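Local coordinates for protein ADP-ribosylglycohydrolase (Thermus thermophilus, PDB 2YZV) that belongs to the ADP-ribosylglycohydrolase family and has an all-helical fold that holds two magnesium ions side by side, at residues G217-A231 with L244-V258. Numbering follows the deposited sequence.
Sequences GPGYAPGTLAAALWA and LAVNLGGDADTVGAV. With MG (magnesium ion), chain B; MG (magnesium ion), chain C.
Gly217 O takes the amide hydrogen of Asp251 in a nearly straight bond (Asp251 N to Gly217 O 2.9 Å, 171° at the hydrogen), the donor tilted from the carbonyl plane. This backbone bond ties the loop before helix 221-234 to Asp251, the N-cap residue of helix 252-267. Gly217 N adds a weak bond to Leu248 O, where 238-246 has given way to a type I turn. Asp251 spends its carboxylate elsewhere: OD1 binds a magnesium ion at 2.3 Å, beside Asp253 and Thr254 OG1, which also hydrogen-bonds to Asp58 OD2, while OD2 of Asp251 accepts a hydrogen bond from Asn128. Asp253 OD1 reaches the second ion, whose site Thr56 and Asp58 complete. Asn128 also pairs with Thr224 OG1, which in turn donates to Pro218 O from above its carbonyl plane.

Away from the metals the contact is largely apolar. Thr224 has CG2 anti to the backbone N (chi1 -57° for OG1), and this methyl meets Val255 CG2 and Val258 CG2, both at 4.0 Å. Ala228 CB packs on Val258 CG1 at 3.5 Å, and Ala227 CB touches both Val255 CG1 and Leu248 CD1. Further along, the Trp230 indole crosses Leu244 at about a right angle: Leu244 O lies in the ring plane, 3.5 Å from CZ3, and Leu248 CD2 comes in obliquely. The axes of 221-231 and 252-258 come within 8.6 Å, crossing at -57°, consistent with the first helix's small alanines. Making no capping bond, the Asp251 side chain is held at OD2 and its amide by Gly217 O, which probably helps orient OD1 toward magnesium.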
loop_
_atom_site.group_PDB
_atom_site.type_symbol
_atom_site.label_atom_id
_atom_site.label_comp_id
_atom_site.label_asym_id
_atom_site.label_seq_id
_atom_site.Cartn_x
_atom_site.Cartn_y
_atom_site.Cartn_z
ATOM N N GLY A 217 2.183 11.031 10.643
ATOM C CA GLY A 217 2.074 10.138 9.501
ATOM C C GLY A 217 2.306 10.986 8.262
ATOM O O GLY A 217 1.440 11.785 7.905
ATOM N N PRO A 218 3.457 10.836 7.582
ATOM C CA PRO A 218 3.792 11.612 6.382
ATOM C C PRO A 218 3.057 11.236 5.102
ATOM O O PRO A 218 2.661 10.085 4.914
ATOM C CB PRO A 218 5.302 11.389 6.219
ATOM C CG PRO A 218 5.747 10.732 7.515
ATOM C CD PRO A 218 4.558 9.921 7.918
ATOM N N GLY A 219 2.907 12.225 4.225
ATOM C CA GLY A 219 2.271 12.013 2.937
ATOM C C GLY A 219 3.357 11.819 1.888
ATOM O O GLY A 219 3.109 11.296 0.806
ATOM N N TYR A 220 4.572 12.241 2.229
ATOM C CA TYR A 220 5.742 12.133 1.356
ATOM C C TYR A 220 6.111 10.648 1.274
ATOM O O TYR A 220 6.291 10.006 2.300
ATOM C CB TYR A 220 6.875 12.961 1.976
ATOM C CG TYR A 220 8.183 13.002 1.224
ATOM C CD1 TYR A 220 8.234 13.370 -0.119
ATOM C CD2 TYR A 220 9.384 12.740 1.882
ATOM C CE1 TYR A 220 9.451 13.483 -0.790
ATOM C CE2 TYR A 220 10.605 12.850 1.225
ATOM C CZ TYR A 220 10.631 13.222 -0.111
ATOM O OH TYR A 220 11.837 13.333 -0.759
ATOM N N ALA A 221 6.226 10.110 0.059
ATOM C CA ALA A 221 6.521 8.684 -0.129
ATOM C C ALA A 221 7.607 8.079 0.762
ATOM O O ALA A 221 7.369 7.070 1.423
ATOM C CB ALA A 221 6.833 8.395 -1.603
ATOM N N PRO A 222 8.815 8.665 0.782
ATOM C CA PRO A 222 9.852 8.081 1.639
ATOM C C PRO A 222 9.431 8.059 3.108
ATOM O O PRO A 222 9.705 7.095 3.828
ATOM C CB PRO A 222 11.052 8.995 1.401
ATOM C CG PRO A 222 10.848 9.452 -0.016
ATOM C CD PRO A 222 9.367 9.748 -0.051
ATOM N N GLY A 223 8.766 9.126 3.546
ATOM C CA GLY A 223 8.323 9.209 4.928
ATOM C C GLY A 223 7.218 8.221 5.251
ATOM O O GLY A 223 7.154 7.686 6.363
ATOM N N THR A 224 6.337 7.977 4.286
ATOM C CA THR A 224 5.243 7.036 4.494
ATOM C C THR A 224 5.827 5.637 4.630
ATOM O O THR A 224 5.434 4.865 5.508
ATOM C CB THR A 224 4.263 7.060 3.313
ATOM O OG1 THR A 224 3.771 8.396 3.140
ATOM C CG2 THR A 224 3.095 6.115 3.565
ATOM N N LEU A 225 6.771 5.316 3.752
ATOM C CA LEU A 225 7.421 4.016 3.798
ATOM C C LEU A 225 8.125 3.849 5.142
ATOM O O LEU A 225 8.006 2.808 5.790
ATOM C CB LEU A 225 8.437 3.894 2.656
ATOM C CG LEU A 225 9.210 2.575 2.581
ATOM C CD1 LEU A 225 8.246 1.407 2.423
ATOM C CD2 LEU A 225 10.180 2.632 1.405
ATOM N N ALA A 226 8.840 4.885 5.571
ATOM C CA ALA A 226 9.567 4.832 6.839
ATOM C C ALA A 226 8.640 4.633 8.036
ATOM O O ALA A 226 8.988 3.930 8.987
ATOM C CB ALA A 226 10.387 6.107 7.022
ATOM N N ALA A 227 7.463 5.254 7.994
ATOM C CA ALA A 227 6.506 5.128 9.090
ATOM C C ALA A 227 5.953 3.710 9.153
ATOM O O ALA A 227 5.757 3.153 10.238
ATOM C CB ALA A 227 5.363 6.131 8.910
ATOM N N ALA A 228 5.697 3.126 7.988
ATOM C CA ALA A 228 5.173 1.769 7.929
ATOM C C ALA A 228 6.237 0.792 8.420
ATOM O O ALA A 228 5.935 -0.147 9.155
ATOM C CB ALA A 228 4.761 1.426 6.498
ATOM N N LEU A 229 7.485 1.022 8.021
ATOM C CA LEU A 229 8.576 0.151 8.441
ATOM C C LEU A 229 8.795 0.243 9.951
ATOM O O LEU A 229 9.104 -0.752 10.599
ATOM C CB LEU A 229 9.864 0.505 7.692
ATOM C CG LEU A 229 9.902 0.065 6.226
ATOM C CD1 LEU A 229 11.151 0.614 5.554
ATOM C CD2 LEU A 229 9.883 -1.462 6.148
ATOM N N TRP A 230 8.639 1.438 10.509
ATOM C CA TRP A 230 8.799 1.622 11.946
ATOM C C TRP A 230 7.731 0.822 12.694
ATOM O O TRP A 230 8.029 0.105 13.646
ATOM C CB TRP A 230 8.664 3.105 12.298
ATOM C CG TRP A 230 8.441 3.357 13.751
ATOM C CD1 TRP A 230 9.377 3.324 14.749
ATOM C CD2 TRP A 230 7.189 3.644 14.384
ATOM N NE1 TRP A 230 8.782 3.572 15.964
ATOM C CE2 TRP A 230 7.438 3.771 15.769
ATOM C CE3 TRP A 230 5.877 3.804 13.914
ATOM C CZ2 TRP A 230 6.422 4.051 16.693
ATOM C CZ3 TRP A 230 4.865 4.084 14.833
ATOM C CH2 TRP A 230 5.148 4.203 16.207
ATOM N N ALA A 231 6.482 0.950 12.255
ATOM C CA ALA A 231 5.376 0.246 12.895
ATOM C C ALA A 231 5.564 -1.260 12.785
ATOM O O ALA A 231 5.237 -2.009 13.706
ATOM C CB ALA A 231 4.050 0.663 12.255
ATOM N N LEU A 244 0.085 1.169 16.087
ATOM C CA LEU A 244 1.202 2.104 16.127
ATOM C C LEU A 244 1.164 2.986 14.886
ATOM O O LEU A 244 1.347 4.198 14.963
ATOM C CB LEU A 244 2.544 1.363 16.168
ATOM C CG LEU A 244 2.927 0.675 17.477
ATOM C CD1 LEU A 244 4.312 0.055 17.320
ATOM C CD2 LEU A 244 2.922 1.684 18.616
ATOM N N ALA A 245 0.910 2.366 13.739
ATOM C CA ALA A 245 0.874 3.102 12.483
ATOM C C ALA A 245 -0.212 4.165 12.404
ATOM O O ALA A 245 0.067 5.323 12.091
ATOM C CB ALA A 245 0.723 2.130 11.314
ATOM N N VAL A 246 -1.449 3.788 12.686
ATOM C CA VAL A 246 -2.523 4.760 12.570
ATOM C C VAL A 246 -2.512 5.836 13.641
ATOM O O VAL A 246 -2.960 6.950 13.391
ATOM C CB VAL A 246 -3.916 4.081 12.519
ATOM C CG1 VAL A 246 -3.972 3.119 11.339
ATOM C CG2 VAL A 246 -4.214 3.370 13.821
ATOM N N ASN A 247 -1.976 5.530 14.818
ATOM C CA ASN A 247 -1.948 6.529 15.870
ATOM C C ASN A 247 -0.897 7.618 15.686
ATOM O O ASN A 247 -0.731 8.485 16.544
ATOM C CB ASN A 247 -1.845 5.849 17.236
ATOM C CG ASN A 247 -3.194 5.348 17.716
ATOM O OD1 ASN A 247 -4.069 6.144 18.083
ATOM N ND2 ASN A 247 -3.389 4.035 17.685
ATOM N N LEU A 248 -0.198 7.577 14.555
ATOM C CA LEU A 248 0.775 8.614 14.233
ATOM C C LEU A 248 -0.035 9.788 13.697
ATOM O O LEU A 248 0.456 10.908 13.602
ATOM C CB LEU A 248 1.732 8.149 13.140
ATOM C CG LEU A 248 2.749 7.068 13.493
ATOM C CD1 LEU A 248 3.491 6.674 12.229
ATOM C CD2 LEU A 248 3.719 7.578 14.551
ATOM N N GLY A 249 -1.286 9.511 13.342
ATOM C CA GLY A 249 -2.144 10.548 12.801
ATOM C C GLY A 249 -1.679 10.976 11.420
ATOM O O GLY A 249 -1.048 10.199 10.700
ATOM N N GLY A 250 -1.983 12.215 11.047
ATOM C CA GLY A 250 -1.584 12.701 9.738
ATOM C C GLY A 250 -2.237 11.895 8.629
ATOM O O GLY A 250 -3.447 11.666 8.653
ATOM N N ASP A 251 -1.441 11.454 7.660
ATOM C CA ASP A 251 -1.960 10.671 6.540
ATOM C C ASP A 251 -2.041 9.220 7.001
ATOM O O ASP A 251 -1.454 8.319 6.400
ATOM C CB ASP A 251 -1.022 10.811 5.336
ATOM C CG ASP A 251 -1.707 10.479 4.024
ATOM O OD1 ASP A 251 -2.932 10.714 3.915
ATOM O OD2 ASP A 251 -1.022 10.005 3.096
ATOM N N ALA A 252 -2.796 9.013 8.071
ATOM C CA ALA A 252 -2.952 7.704 8.694
ATOM C C ALA A 252 -3.581 6.617 7.837
ATOM O O ALA A 252 -3.269 5.440 8.009
ATOM C CB ALA A 252 -3.733 7.851 9.992
ATOM N N ASP A 253 -4.478 6.992 6.934
ATOM C CA ASP A 253 -5.107 5.995 6.078
ATOM C C ASP A 253 -4.060 5.338 5.184
ATOM O O ASP A 253 -4.067 4.124 4.991
ATOM C CB ASP A 253 -6.207 6.622 5.208
ATOM C CG ASP A 253 -5.703 7.767 4.342
ATOM O OD1 ASP A 253 -6.189 7.900 3.200
ATOM O OD2 ASP A 253 -4.843 8.545 4.797
ATOM N N THR A 254 -3.147 6.144 4.659
ATOM C CA THR A 254 -2.121 5.628 3.766
ATOM C C THR A 254 -0.973 4.940 4.499
ATOM O O THR A 254 -0.445 3.938 4.020
ATOM C CB THR A 254 -1.594 6.742 2.866
ATOM O OG1 THR A 254 -2.704 7.363 2.205
ATOM C CG2 THR A 254 -0.642 6.174 1.817
ATOM N N VAL A 255 -0.578 5.469 5.654
ATOM C CA VAL A 255 0.480 4.817 6.420
ATOM C C VAL A 255 -0.105 3.477 6.862
ATOM O O VAL A 255 0.566 2.447 6.826
ATOM C CB VAL A 255 0.892 5.648 7.657
ATOM C CG1 VAL A 255 1.799 4.825 8.567
ATOM C CG2 VAL A 255 1.619 6.904 7.207
ATOM N N GLY A 256 -1.370 3.495 7.271
ATOM C CA GLY A 256 -2.024 2.265 7.677
ATOM C C GLY A 256 -2.116 1.271 6.528
ATOM O O GLY A 256 -1.916 0.069 6.721
ATOM N N ALA A 257 -2.411 1.761 5.328
ATOM C CA ALA A 257 -2.528 0.883 4.163
ATOM C C ALA A 257 -1.191 0.266 3.769
ATOM O O ALA A 257 -1.137 -0.898 3.372
ATOM C CB ALA A 257 -3.111 1.648 2.985
ATOM N N VAL A 258 -0.112 1.036 3.868
ATOM C CA VAL A 258 1.205 0.510 3.513
ATOM C C VAL A 258 1.626 -0.520 4.558
ATOM O O VAL A 258 2.102 -1.601 4.210
ATOM C CB VAL A 258 2.244 1.645 3.399
ATOM C CG1 VAL A 258 3.642 1.078 3.147
ATOM C CG2 VAL A 258 1.851 2.566 2.244
HETATM MG MG MG B . -4.035 9.276 2.521
HETATM MG MG MG C . -6.955 7.663 1.389
#